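Long-range contacts in protein disulfide-isomerase A4 (PDB 3EC3), which catalyses the rearrangement of disulfide bonds in proteins of the endoplasmic reticulum, and is represented here by its noncatalytic thioredoxin-like domains: residues L12-V17 against T63-F68; Y130-L135 against E168-I173; P134-Y139 against A197-E202. The protein carries 1 engineered substitution. All coordinates share one frame; numbering follows the deposited sequence.

Interaction 1: L12-V17 against T63-F68; sequences LTLKQV and TEIAKF
L12 meets the second segment through its backbone rather than its side chain: a water donates one hydrogen bond to L12 O and another to E64 OE1, 3.2 Å from that carboxylate oxygen. This is the place where the start of helix 14-23 comes against helix 63-69 in the first of the two thioredoxin-like domains, on one flank of its sheet. T13 is the N-cap of helix 14-23. Its OG1 accepts the amide of Q16, with 3.2 Å between Q16 N and T13 OG1, so the threonine hydroxyl faces its own helix. T13 also meets the other helix, since I65 CD1 reaches in to 3.5 Å from T13 O.

L14 does most of the work. Its chi1 of -132°, a rotation about CA-CB far from a staggered value, carries CD2 over the F68 ring, with CD1 near the rim. CD2 sits above one face, 3.5 Å from the ring centroid and 22° off the normal, a CH-pi contact displaced toward the CD1 side. That approach is tight: L14 CD2 comes to 3.3 Å from F68 CD1. With CG anti to the backbone N (chi1 171°), the phenylalanine ring is set beside the leucine. At the foot of the leucine, its CB passes E64 OE1, while I65 CD1 lies beside the L14 amide.

One turn on, V17 brings the contact into buried ground. I11, from the loop before the helix, packs on both V17 and I65, and between these two the meeting atoms are branch methyls, V17 CG2 and I65 CG2, 4.2 Å apart.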
ATOM      1  N   LEU A  12     -12.078 -14.837 -14.314  1.00 16.98           N
ATOM      2  CA  LEU A  12     -13.138 -15.745 -14.723  1.00 19.46           C
ATOM      3  C   LEU A  12     -13.956 -16.220 -13.515  1.00 20.14           C
ATOM      4  O   LEU A  12     -15.152 -16.467 -13.637  1.00 21.70           O
ATOM      5  CB  LEU A  12     -12.595 -16.942 -15.514  1.00 19.41           C
ATOM      6  CG  LEU A  12     -11.632 -16.579 -16.634  1.00 19.87           C
ATOM      7  CD1 LEU A  12     -10.988 -17.854 -17.180  1.00 22.17           C
ATOM      8  CD2 LEU A  12     -12.342 -15.752 -17.682  1.00 19.66           C
ATOM      9  N   THR A  13     -13.327 -16.384 -12.356  1.00 17.42           N
ATOM     10  CA  THR A  13     -14.026 -17.015 -11.252  1.00 16.53           C
ATOM     11  C   THR A  13     -13.936 -16.213  -9.967  1.00 16.70           C
ATOM     12  O   THR A  13     -13.039 -15.363  -9.765  1.00 15.37           O
ATOM     13  CB  THR A  13     -13.467 -18.418 -10.955  1.00 16.41           C
ATOM     14  OG1 THR A  13     -12.099 -18.302 -10.545  1.00 13.20           O
ATOM     15  CG2 THR A  13     -13.590 -19.361 -12.171  1.00 17.07           C
ATOM     16  N   LEU A  14     -14.836 -16.537  -9.051  1.00 17.38           N
ATOM     17  CA  LEU A  14     -14.789 -15.923  -7.756  1.00 18.72           C
ATOM     18  C   LEU A  14     -13.497 -16.358  -7.037  1.00 18.27           C
ATOM     19  O   LEU A  14     -12.871 -15.554  -6.318  1.00 17.93           O
ATOM     20  CB  LEU A  14     -16.031 -16.323  -6.962  1.00 20.56           C
ATOM     21  CG  LEU A  14     -16.850 -15.274  -6.237  1.00 24.62           C
ATOM     22  CD1 LEU A  14     -17.674 -15.996  -5.161  1.00 25.96           C
ATOM     23  CD2 LEU A  14     -15.934 -14.220  -5.629  1.00 25.11           C
ATOM     24  N   LYS A  15     -13.087 -17.613  -7.262  1.00 17.61           N
ATOM     25  CA  LYS A  15     -11.879 -18.166  -6.604  1.00 17.25           C
ATOM     26  C   LYS A  15     -10.632 -17.359  -6.940  1.00 16.46           C
ATOM     27  O   LYS A  15      -9.739 -17.233  -6.104  1.00 16.83           O
ATOM     28  CB  LYS A  15     -11.647 -19.640  -6.954  1.00 17.70           C
ATOM     29  CG  LYS A  15     -12.547 -20.586  -6.179  1.00 21.43           C
ATOM     30  CD  LYS A  15     -12.096 -22.039  -6.298  1.00 25.18           C
ATOM     31  CE  LYS A  15     -13.017 -22.950  -5.495  1.00 28.50           C
ATOM     32  NZ  LYS A  15     -12.605 -24.376  -5.601  1.00 30.69           N
ATOM     33  N   GLN A  16     -10.555 -16.844  -8.164  1.00 15.32           N
ATOM     34  CA  GLN A  16      -9.444 -15.987  -8.589  1.00 15.48           C
ATOM     35  C   GLN A  16      -9.356 -14.758  -7.668  1.00 16.80           C
ATOM     36  O   GLN A  16      -8.267 -14.386  -7.181  1.00 14.59           O
ATOM     37  CB  GLN A  16      -9.663 -15.566 -10.046  1.00 15.27           C
ATOM     38  CG  GLN A  16      -8.585 -14.644 -10.676  1.00 14.90           C
ATOM     39  CD  GLN A  16      -7.371 -15.425 -11.196  1.00 14.25           C
ATOM     40  OE1 GLN A  16      -7.119 -16.557 -10.799  1.00 13.14           O
ATOM     41  NE2 GLN A  16      -6.646 -14.830 -12.131  1.00 14.56           N
ATOM     42  N   VAL A  17     -10.490 -14.092  -7.479  1.00 16.70           N
ATOM     43  CA  VAL A  17     -10.501 -12.883  -6.611  1.00 17.85           C
ATOM     44  C   VAL A  17     -10.139 -13.244  -5.162  1.00 18.51           C
ATOM     45  O   VAL A  17      -9.341 -12.561  -4.548  1.00 18.07           O
ATOM     46  CB  VAL A  17     -11.879 -12.205  -6.628  1.00 18.22           C
ATOM     47  CG1 VAL A  17     -11.850 -10.920  -5.743  1.00 21.96           C
ATOM     48  CG2 VAL A  17     -12.294 -11.887  -8.039  1.00 18.73           C
ATOM     49  N   THR A  63     -21.782 -10.914 -13.203  1.00 25.66           N
ATOM     50  CA  THR A  63     -22.734 -10.409 -12.211  1.00 27.00           C
ATOM     51  C   THR A  63     -22.558 -11.152 -10.895  1.00 26.58           C
ATOM     52  O   THR A  63     -22.809 -10.591  -9.849  1.00 26.64           O
ATOM     53  CB  THR A  63     -24.211 -10.468 -12.693  1.00 27.69           C
ATOM     54  OG1 THR A  63     -24.571 -11.827 -13.004  1.00 28.86           O
ATOM     55  CG2 THR A  63     -24.393  -9.609 -13.923  1.00 27.77           C
ATOM     56  N   GLU A  64     -22.094 -12.402 -10.958  1.00 26.69           N
ATOM     57  CA  GLU A  64     -21.806 -13.208  -9.775  1.00 27.77           C
ATOM     58  C   GLU A  64     -20.699 -12.568  -8.932  1.00 25.65           C
ATOM     59  O   GLU A  64     -20.806 -12.440  -7.697  1.00 23.81           O
ATOM     60  CB  GLU A  64     -21.432 -14.627 -10.207  1.00 27.78           C
ATOM     61  CG  GLU A  64     -20.560 -15.417  -9.208  1.00 32.09           C
ATOM     62  CD  GLU A  64     -20.205 -16.806  -9.747  1.00 33.10           C
ATOM     63  OE1 GLU A  64     -19.001 -17.125  -9.825  1.00 39.20           O
ATOM     64  OE2 GLU A  64     -21.128 -17.561 -10.134  1.00 37.72           O
ATOM     65  N   ILE A  65     -19.640 -12.111  -9.607  1.00 23.51           N
ATOM     66  CA  ILE A  65     -18.548 -11.508  -8.880  1.00 22.58           C
ATOM     67  C   ILE A  65     -18.946 -10.124  -8.378  1.00 21.93           C
ATOM     68  O   ILE A  65     -18.587  -9.754  -7.259  1.00 21.62           O
ATOM     69  CB  ILE A  65     -17.235 -11.495  -9.740  1.00 22.78           C
ATOM     70  CG1 ILE A  65     -16.806 -12.958 -10.041  1.00 24.01           C
ATOM     71  CG2 ILE A  65     -16.156 -10.627  -9.041  1.00 20.89           C
ATOM     72  CD1 ILE A  65     -15.483 -13.097 -10.777  1.00 24.09           C
ATOM     73  N   ALA A  66     -19.703  -9.368  -9.181  1.00 21.29           N
ATOM     74  CA  ALA A  66     -20.198  -8.054  -8.762  1.00 22.19           C
ATOM     75  C   ALA A  66     -21.049  -8.207  -7.483  1.00 23.84           C
ATOM     76  O   ALA A  66     -20.843  -7.480  -6.501  1.00 24.56           O
ATOM     77  CB  ALA A  66     -21.034  -7.407  -9.885  1.00 23.12           C
ATOM     78  N   LYS A  67     -21.968  -9.168  -7.502  1.00 25.33           N
ATOM     79  CA  LYS A  67     -22.799  -9.499  -6.296  1.00 27.97           C
ATOM     80  C   LYS A  67     -21.941  -9.807  -5.077  1.00 28.89           C
ATOM     81  O   LYS A  67     -22.116  -9.188  -4.004  1.00 29.11           O
ATOM     82  CB  LYS A  67     -23.787 -10.643  -6.612  1.00 27.90           C
ATOM     83  CG  LYS A  67     -24.738 -10.265  -7.726  1.00 29.37           C
ATOM     84  CD  LYS A  67     -25.778 -11.341  -8.117  1.00 30.32           C
ATOM     85  CE  LYS A  67     -26.544 -10.889  -9.364  1.00 30.62           C
ATOM     86  NZ  LYS A  67     -27.229 -12.034 -10.054  1.00 33.70           N
ATOM     87  N   PHE A  68     -20.989 -10.731  -5.232  1.00 29.72           N
ATOM     88  CA  PHE A  68     -20.016 -11.011  -4.168  1.00 30.97           C
ATOM     89  C   PHE A  68     -19.341  -9.752  -3.653  1.00 30.94           C
ATOM     90  O   PHE A  68     -19.173  -9.596  -2.436  1.00 30.48           O
ATOM     91  CB  PHE A  68     -18.959 -12.036  -4.618  1.00 31.88           C
ATOM     92  CG  PHE A  68     -17.809 -12.200  -3.662  1.00 32.60           C
ATOM     93  CD1 PHE A  68     -16.606 -11.533  -3.882  1.00 32.34           C
ATOM     94  CD2 PHE A  68     -17.919 -13.034  -2.550  1.00 34.10           C
ATOM     95  CE1 PHE A  68     -15.514 -11.698  -2.989  1.00 36.45           C
ATOM     96  CE2 PHE A  68     -16.838 -13.193  -1.654  1.00 34.36           C
ATOM     97  CZ  PHE A  68     -15.644 -12.530  -1.873  1.00 34.34           C
TER
HETATM   98  O   HOH W   1     -17.660 -15.412 -12.170  1.00 52.81           O

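Interaction 2: Y130-L135 against E168-I173; sequences YSKRPL and EYTFAI
Y130 lays its CE2 against A172 CB at 3.6 Å and turns the edge of the same ring to the T170 methyl, CG2. L135 CD1 meets that methyl from the strand alongside, at 3.9 Å from T170 CG2. With CG2 anti to the backbone N (chi1 -52°), T170 points its methyl at both. The frame is the start of a beta-alpha-beta crossover in the second thioredoxin-like domain: strands 135-140 and 170-175 run parallel, joined through helix 149-163, and L135 and T170 form their first bridge. The T170 amide donates to P134 O at 3.2 Å, in the carbonyl plane. P134, which follows a cis peptide bond, rests its CG 3.7 Å from Y169 CD1.

A water ties the T170 hydroxyl to P134 O. A second accepts a hydrogen bond from Y130 OH, in the ring plane, and donates one to F171 O. Cutting Y130 back to an alanine is likely to open a gap beside A172 and T170 and to cost this water its phenol partner.

Farther out, F226 touches P134 and Y169, and K227 holds Y169 OH. R133 braces the loop: its NH1 reaches K132 O and donates almost straight (177°) to Y130 O at 2.8 Å.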
ATOM      1  N   TYR A 130       7.020   3.290  -3.172  1.00 20.90           N
ATOM      2  CA  TYR A 130       7.351   4.116  -2.005  1.00 20.68           C
ATOM      3  C   TYR A 130       8.266   5.287  -2.336  1.00 21.50           C
ATOM      4  O   TYR A 130       9.275   5.519  -1.648  1.00 20.25           O
ATOM      5  CB  TYR A 130       7.880   3.261  -0.878  1.00 19.77           C
ATOM      6  CG  TYR A 130       6.737   2.502  -0.239  1.00 18.65           C
ATOM      7  CD1 TYR A 130       6.529   1.168  -0.522  1.00 18.87           C
ATOM      8  CD2 TYR A 130       5.845   3.159   0.614  1.00 19.86           C
ATOM      9  CE1 TYR A 130       5.445   0.447   0.053  1.00 18.87           C
ATOM     10  CE2 TYR A 130       4.763   2.466   1.196  1.00 21.01           C
ATOM     11  CZ  TYR A 130       4.596   1.112   0.924  1.00 19.69           C
ATOM     12  OH  TYR A 130       3.517   0.474   1.474  1.00 19.93           O
ATOM     13  N   SER A 131       7.835   6.023  -3.360  1.00 21.94           N
ATOM     14  CA  SER A 131       8.523   7.195  -3.848  1.00 23.17           C
ATOM     15  C   SER A 131       8.038   8.440  -3.152  1.00 23.25           C
ATOM     16  O   SER A 131       8.803   9.389  -3.027  1.00 23.89           O
ATOM     17  CB  SER A 131       8.295   7.343  -5.344  1.00 22.76           C
ATOM     18  OG  SER A 131       9.546   7.329  -5.966  1.00 27.24           O
ATOM     19  N   LYS A 132       6.793   8.447  -2.670  1.00 23.81           N
ATOM     20  CA  LYS A 132       6.245   9.663  -2.063  1.00 24.73           C
ATOM     21  C   LYS A 132       6.975   9.980  -0.759  1.00 23.35           C
ATOM     22  O   LYS A 132       7.353   9.071  -0.029  1.00 23.29           O
ATOM     23  CB  LYS A 132       4.725   9.574  -1.850  1.00 25.35           C
ATOM     24  CG  LYS A 132       4.098  10.966  -1.589  1.00 28.57           C
ATOM     25  CD  LYS A 132       2.574  10.973  -1.693  1.00 27.91           C
ATOM     26  CE  LYS A 132       2.060  12.423  -1.547  1.00 31.52           C
ATOM     27  NZ  LYS A 132       0.561  12.447  -1.603  1.00 36.83           N
ATOM     28  N   ARG A 133       7.175  11.268  -0.483  1.00 22.09           N
ATOM     29  CA  ARG A 133       7.813  11.736   0.759  1.00 21.43           C
ATOM     30  C   ARG A 133       6.968  12.872   1.377  1.00 21.42           C
ATOM     31  O   ARG A 133       6.253  13.603   0.643  1.00 21.34           O
ATOM     32  CB  ARG A 133       9.250  12.250   0.510  1.00 22.08           C
ATOM     33  CG  ARG A 133      10.181  11.298  -0.180  1.00 21.15           C
ATOM     34  CD  ARG A 133      10.868  10.385   0.818  1.00 22.48           C
ATOM     35  NE  ARG A 133      11.739   9.400   0.180  1.00 22.44           N
ATOM     36  CZ  ARG A 133      11.320   8.268  -0.389  1.00 25.91           C
ATOM     37  NH1 ARG A 133      10.031   7.954  -0.414  1.00 23.33           N
ATOM     38  NH2 ARG A 133      12.202   7.434  -0.917  1.00 27.19           N
ATOM     39  N   PRO A 134       7.046  13.034   2.714  1.00 20.09           N
ATOM     40  CA  PRO A 134       7.805  12.194   3.672  1.00 19.92           C
ATOM     41  C   PRO A 134       7.299  10.737   3.846  1.00 19.18           C
ATOM     42  O   PRO A 134       6.099  10.477   3.761  1.00 20.37           O
ATOM     43  CB  PRO A 134       7.666  12.945   5.003  1.00 18.99           C
ATOM     44  CG  PRO A 134       7.288  14.362   4.624  1.00 19.82           C
ATOM     45  CD  PRO A 134       6.404  14.172   3.386  1.00 20.69           C
ATOM     46  N   LEU A 135       8.222   9.826   4.124  1.00 19.28           N
ATOM     47  CA  LEU A 135       7.913   8.407   4.296  1.00 18.59           C
ATOM     48  C   LEU A 135       8.430   7.953   5.662  1.00 19.22           C
ATOM     49  O   LEU A 135       9.630   8.123   5.980  1.00 19.34           O
ATOM     50  CB  LEU A 135       8.565   7.585   3.186  1.00 17.14           C
ATOM     51  CG  LEU A 135       8.615   6.066   3.387  1.00 16.23           C
ATOM     52  CD1 LEU A 135       7.212   5.434   3.342  1.00 15.34           C
ATOM     53  CD2 LEU A 135       9.515   5.475   2.294  1.00 12.85           C
ATOM     54  N   GLU A 168      -0.936  12.830   6.151  1.00 18.17           N
ATOM     55  CA  GLU A 168      -0.050  13.644   5.327  1.00 17.97           C
ATOM     56  C   GLU A 168       1.317  12.974   5.065  1.00 18.36           C
ATOM     57  O   GLU A 168       2.088  13.427   4.177  1.00 17.42           O
ATOM     58  CB  GLU A 168       0.169  14.998   6.001  1.00 18.24           C
ATOM     59  CG  GLU A 168       0.913  14.892   7.343  1.00 18.46           C
ATOM     60  CD  GLU A 168      -0.028  14.820   8.552  1.00 22.77           C
ATOM     61  OE1 GLU A 168      -1.200  14.397   8.394  1.00 21.59           O
ATOM     62  OE2 GLU A 168       0.394  15.223   9.654  1.00 19.79           O
ATOM     63  N   TYR A 169       1.617  11.890   5.810  1.00 17.17           N
ATOM     64  CA  TYR A 169       2.836  11.108   5.571  1.00 16.83           C
ATOM     65  C   TYR A 169       2.454   9.685   5.151  1.00 17.28           C
ATOM     66  O   TYR A 169       1.387   9.207   5.527  1.00 16.93           O
ATOM     67  CB  TYR A 169       3.688  11.027   6.855  1.00 18.46           C
ATOM     68  CG  TYR A 169       3.964  12.389   7.469  1.00 19.23           C
ATOM     69  CD1 TYR A 169       4.265  13.493   6.654  1.00 19.35           C
ATOM     70  CD2 TYR A 169       3.936  12.570   8.857  1.00 21.73           C
ATOM     71  CE1 TYR A 169       4.534  14.774   7.202  1.00 21.29           C
ATOM     72  CE2 TYR A 169       4.206  13.845   9.422  1.00 21.48           C
ATOM     73  CZ  TYR A 169       4.498  14.925   8.599  1.00 20.70           C
ATOM     74  OH  TYR A 169       4.747  16.155   9.169  1.00 20.99           O
ATOM     75  N   THR A 170       3.331   9.045   4.386  1.00 16.15           N
ATOM     76  CA  THR A 170       3.186   7.610   4.007  1.00 15.36           C
ATOM     77  C   THR A 170       3.947   6.787   5.067  1.00 16.22           C
ATOM     78  O   THR A 170       5.017   7.204   5.508  1.00 16.94           O
ATOM     79  CB  THR A 170       3.779   7.376   2.627  1.00 15.62           C
ATOM     80  OG1 THR A 170       3.210   8.332   1.691  1.00 13.70           O
ATOM     81  CG2 THR A 170       3.544   5.930   2.155  1.00 14.98           C
ATOM     82  N   PHE A 171       3.359   5.678   5.535  1.00 15.23           N
ATOM     83  CA  PHE A 171       4.005   4.810   6.546  1.00 15.57           C
ATOM     84  C   PHE A 171       4.145   3.443   5.899  1.00 16.83           C
ATOM     85  O   PHE A 171       3.281   3.030   5.086  1.00 16.52           O
ATOM     86  CB  PHE A 171       3.132   4.654   7.775  1.00 14.04           C
ATOM     87  CG  PHE A 171       3.021   5.895   8.669  1.00 17.68           C
ATOM     88  CD1 PHE A 171       2.344   7.030   8.271  1.00 16.79           C
ATOM     89  CD2 PHE A 171       3.564   5.871   9.958  1.00 16.27           C
ATOM     90  CE1 PHE A 171       2.224   8.145   9.121  1.00 16.39           C
ATOM     91  CE2 PHE A 171       3.456   6.988  10.822  1.00 13.90           C
ATOM     92  CZ  PHE A 171       2.791   8.122  10.400  1.00 14.38           C
ATOM     93  N   ALA A 172       5.231   2.751   6.224  1.00 16.81           N
ATOM     94  CA  ALA A 172       5.431   1.388   5.715  1.00 16.82           C
ATOM     95  C   ALA A 172       6.221   0.601   6.736  1.00 18.13           C
ATOM     96  O   ALA A 172       7.024   1.192   7.512  1.00 19.24           O
ATOM     97  CB  ALA A 172       6.183   1.424   4.383  1.00 16.81           C
ATOM     98  N   ILE A 173       6.033  -0.717   6.752  1.00 16.72           N
ATOM     99  CA  ILE A 173       6.949  -1.560   7.523  1.00 16.51           C
ATOM    100  C   ILE A 173       7.983  -2.088   6.511  1.00 16.21           C
ATOM    101  O   ILE A 173       7.698  -2.191   5.303  1.00 15.99           O
ATOM    102  CB  ILE A 173       6.193  -2.733   8.222  1.00 16.42           C
ATOM    103  CG1 ILE A 173       5.595  -3.674   7.165  1.00 18.18           C
ATOM    104  CG2 ILE A 173       5.167  -2.170   9.289  1.00 16.02           C
ATOM    105  CD1 ILE A 173       5.027  -4.979   7.775  1.00 16.70           C
TER
HETATM  106  O   HOH W   2       1.857   2.131   3.084  1.00 20.54           O
HETATM  107  O   HOH W   3       4.329  10.697   1.664  1.00 30.80           O

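Interaction 3: P134-Y139 against A197-E202; sequences PLVVVY and AAILDE
L135 and L200 exchange two backbone hydrogen bonds, the N of each donating to the O of the other; the shorter runs from L200 N to L135 O, 2.8 Å. V137 and A198 repeat the pattern two residues on, where V137 N meets A198 O a little out of the carbonyl plane, tilted by 20°. Between and beyond these hydrogen-bonded pairs lie the non-hydrogen-bonded ones, V136 with I199 and V138 with A197. The carbonyls are met by alpha hydrogens too: A197 CA sits 3.3 Å from V137 O, and P134 CA 3.2 Å from L200 O, which carries the pairing one residue past the strand.

Segments 135-139 and 197-200 run antiparallel at 157°; they belong to strands 135-140 and 196-200, neighbours in the mixed sheet of the second thioredoxin-like domain. The first is its middle strand; the second goes on through a turn to edge strand 206-208. D201 OD1 receives the amides of S203 and K205 at that turn.

The apolar contacts divide by face. On one, V136 and I199 lie side by side pointing the same way, V136 CG2 at 4.1 Å from I199 CG1, and F222 and F226 of helix 216-227 pack on I199. V138 CG2 and A197 CB touch on this face as well. On the other, L135 CD2 meets L200 CD1 at 4.2 Å.

Y139 supplies the aromatic contact. Its CG stands anti to the carbonyl carbon (chi1 -57°), which swings the ring back along its own strand: V137 CG1 lies over one face, while A198 CB comes in at the edge, in the ring plane, 3.9 Å from Y139 CE1. The hydroxyl is hydrogen-bonded to E182.

At the exposed end, E202 bends at chi2 to bring OE1 to 3.6 Å from P134 CD.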
ATOM      1  N   PRO A 134       7.046  13.034   2.714  1.00 20.09           N
ATOM      2  CA  PRO A 134       7.805  12.194   3.672  1.00 19.92           C
ATOM      3  C   PRO A 134       7.299  10.737   3.846  1.00 19.18           C
ATOM      4  O   PRO A 134       6.099  10.477   3.761  1.00 20.37           O
ATOM      5  CB  PRO A 134       7.666  12.945   5.003  1.00 18.99           C
ATOM      6  CG  PRO A 134       7.288  14.362   4.624  1.00 19.82           C
ATOM      7  CD  PRO A 134       6.404  14.172   3.386  1.00 20.69           C
ATOM      8  N   LEU A 135       8.222   9.826   4.124  1.00 19.28           N
ATOM      9  CA  LEU A 135       7.913   8.407   4.296  1.00 18.59           C
ATOM     10  C   LEU A 135       8.430   7.953   5.662  1.00 19.22           C
ATOM     11  O   LEU A 135       9.630   8.123   5.980  1.00 19.34           O
ATOM     12  CB  LEU A 135       8.565   7.585   3.186  1.00 17.14           C
ATOM     13  CG  LEU A 135       8.615   6.066   3.387  1.00 16.23           C
ATOM     14  CD1 LEU A 135       7.212   5.434   3.342  1.00 15.34           C
ATOM     15  CD2 LEU A 135       9.515   5.475   2.294  1.00 12.85           C
ATOM     16  N   VAL A 136       7.529   7.399   6.471  1.00 18.29           N
ATOM     17  CA  VAL A 136       7.900   6.892   7.794  1.00 17.57           C
ATOM     18  C   VAL A 136       8.119   5.389   7.615  1.00 18.18           C
ATOM     19  O   VAL A 136       7.218   4.714   7.176  1.00 18.07           O
ATOM     20  CB  VAL A 136       6.804   7.184   8.851  1.00 16.88           C
ATOM     21  CG1 VAL A 136       7.210   6.608  10.262  1.00 18.45           C
ATOM     22  CG2 VAL A 136       6.510   8.689   8.940  1.00 17.30           C
ATOM     23  N   VAL A 137       9.319   4.876   7.902  1.00 17.84           N
ATOM     24  CA  VAL A 137       9.611   3.443   7.779  1.00 18.61           C
ATOM     25  C   VAL A 137       9.850   2.779   9.125  1.00 18.32           C
ATOM     26  O   VAL A 137      10.640   3.279   9.917  1.00 18.64           O
ATOM     27  CB  VAL A 137      10.856   3.182   6.906  1.00 18.08           C
ATOM     28  CG1 VAL A 137      11.018   1.618   6.688  1.00 19.70           C
ATOM     29  CG2 VAL A 137      10.724   3.916   5.543  1.00 17.37           C
ATOM     30  N   VAL A 138       9.173   1.652   9.379  1.00 19.16           N
ATOM     31  CA  VAL A 138       9.373   0.874  10.600  1.00 18.73           C
ATOM     32  C   VAL A 138      10.034  -0.471  10.238  1.00 19.59           C
ATOM     33  O   VAL A 138       9.477  -1.285   9.483  1.00 18.67           O
ATOM     34  CB  VAL A 138       8.060   0.708  11.422  1.00 18.05           C
ATOM     35  CG1 VAL A 138       8.256  -0.214  12.634  1.00 18.97           C
ATOM     36  CG2 VAL A 138       7.524   2.095  11.875  1.00 20.03           C
ATOM     37  N   TYR A 139      11.235  -0.684  10.786  1.00 19.87           N
ATOM     38  CA  TYR A 139      12.055  -1.838  10.436  1.00 20.06           C
ATOM     39  C   TYR A 139      11.996  -2.952  11.490  1.00 20.06           C
ATOM     40  O   TYR A 139      12.194  -2.709  12.687  1.00 20.14           O
ATOM     41  CB  TYR A 139      13.527  -1.422  10.312  1.00 20.64           C
ATOM     42  CG  TYR A 139      13.821  -0.325   9.312  1.00 20.33           C
ATOM     43  CD1 TYR A 139      13.852   1.004   9.707  1.00 20.80           C
ATOM     44  CD2 TYR A 139      14.113  -0.620   7.983  1.00 21.84           C
ATOM     45  CE1 TYR A 139      14.150   2.029   8.799  1.00 21.58           C
ATOM     46  CE2 TYR A 139      14.404   0.411   7.057  1.00 21.12           C
ATOM     47  CZ  TYR A 139      14.413   1.725   7.487  1.00 22.60           C
ATOM     48  OH  TYR A 139      14.696   2.761   6.617  1.00 23.87           O
ATOM     49  N   ALA A 197      12.902   2.728  13.712  1.00 36.21           N
ATOM     50  CA  ALA A 197      12.115   3.586  12.805  1.00 36.40           C
ATOM     51  C   ALA A 197      12.937   4.740  12.249  1.00 36.29           C
ATOM     52  O   ALA A 197      13.833   5.255  12.921  1.00 36.17           O
ATOM     53  CB  ALA A 197      10.850   4.105  13.507  1.00 35.74           C
ATOM     54  N   ALA A 198      12.634   5.104  11.007  1.00 36.83           N
ATOM     55  CA  ALA A 198      13.237   6.261  10.356  1.00 36.75           C
ATOM     56  C   ALA A 198      12.201   7.072   9.565  1.00 36.75           C
ATOM     57  O   ALA A 198      11.106   6.579   9.229  1.00 37.29           O
ATOM     58  CB  ALA A 198      14.422   5.821   9.465  1.00 36.74           C
ATOM     59  N   ILE A 199      12.546   8.320   9.273  1.00 36.50           N
ATOM     60  CA  ILE A 199      11.781   9.124   8.353  1.00 36.18           C
ATOM     61  C   ILE A 199      12.661   9.571   7.192  1.00 36.79           C
ATOM     62  O   ILE A 199      13.741  10.109   7.406  1.00 35.03           O
ATOM     63  CB  ILE A 199      11.165  10.364   9.060  1.00 36.38           C
ATOM     64  CG1 ILE A 199      10.244   9.902  10.197  1.00 37.56           C
ATOM     65  CG2 ILE A 199      10.449  11.277   8.005  1.00 36.38           C
ATOM     66  CD1 ILE A 199       9.530  10.961  10.953  1.00 38.21           C
ATOM     67  N   LEU A 200      12.186   9.358   5.969  1.00 37.25           N
ATOM     68  CA  LEU A 200      12.822   9.953   4.789  1.00 38.76           C
ATOM     69  C   LEU A 200      12.040  11.217   4.365  1.00 38.62           C
ATOM     70  O   LEU A 200      10.829  11.138   4.119  1.00 38.26           O
ATOM     71  CB  LEU A 200      12.866   8.943   3.625  1.00 38.90           C
ATOM     72  CG  LEU A 200      13.153   7.445   3.836  1.00 40.06           C
ATOM     73  CD1 LEU A 200      13.534   6.771   2.519  1.00 38.58           C
ATOM     74  CD2 LEU A 200      14.233   7.210   4.890  1.00 43.11           C
ATOM     75  N   ASP A 201      12.709  12.374   4.276  1.00 39.15           N
ATOM     76  CA  ASP A 201      11.998  13.600   3.875  1.00 39.42           C
ATOM     77  C   ASP A 201      12.115  13.958   2.398  1.00 39.90           C
ATOM     78  O   ASP A 201      12.862  13.320   1.634  1.00 40.17           O
ATOM     79  CB  ASP A 201      12.311  14.810   4.780  1.00 39.49           C
ATOM     80  CG  ASP A 201      13.631  15.478   4.443  1.00 40.51           C
ATOM     81  OD1 ASP A 201      14.320  15.022   3.497  1.00 42.25           O
ATOM     82  OD2 ASP A 201      13.986  16.468   5.124  1.00 39.21           O
ATOM     83  N   GLU A 202      11.396  15.016   2.026  1.00 40.33           N
ATOM     84  CA  GLU A 202      11.221  15.438   0.652  1.00 40.70           C
ATOM     85  C   GLU A 202      12.522  15.963   0.058  1.00 40.97           C
ATOM     86  O   GLU A 202      12.651  16.041  -1.161  1.00 41.10           O
ATOM     87  CB  GLU A 202      10.183  16.545   0.619  1.00 41.35           C
ATOM     88  CG  GLU A 202       8.988  16.257  -0.256  1.00 43.81           C
ATOM     89  CD  GLU A 202       7.679  16.708   0.385  1.00 45.17           C
ATOM     90  OE1 GLU A 202       7.666  17.023   1.596  1.00 44.99           O
ATOM     91  OE2 GLU A 202       6.659  16.739  -0.331  1.00 47.44           O
TER

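In the fold
Interaction 1 belongs to the first thioredoxin-like domain, whereas interactions 2 and 3 belong to the second, their centres about 33 and 38 Å from the centre of interaction 1. The latter two share P134 and L135 and hold strand 135-140 from its two edges: strand 170-175 runs parallel on one, strand 196-200 antiparallel on the other, and T170 O lies 2.7 Å from V136 N, a probable hydrogen bond. Interaction 3 is buried and built on paired backbone bonds. Interaction 2, at the strand's entrance, is partly buried and has a single backbone bond together with waters and ring contacts. Interaction 1 joins helices near the surface, by methyls, a phenylalanine face and one bridging water.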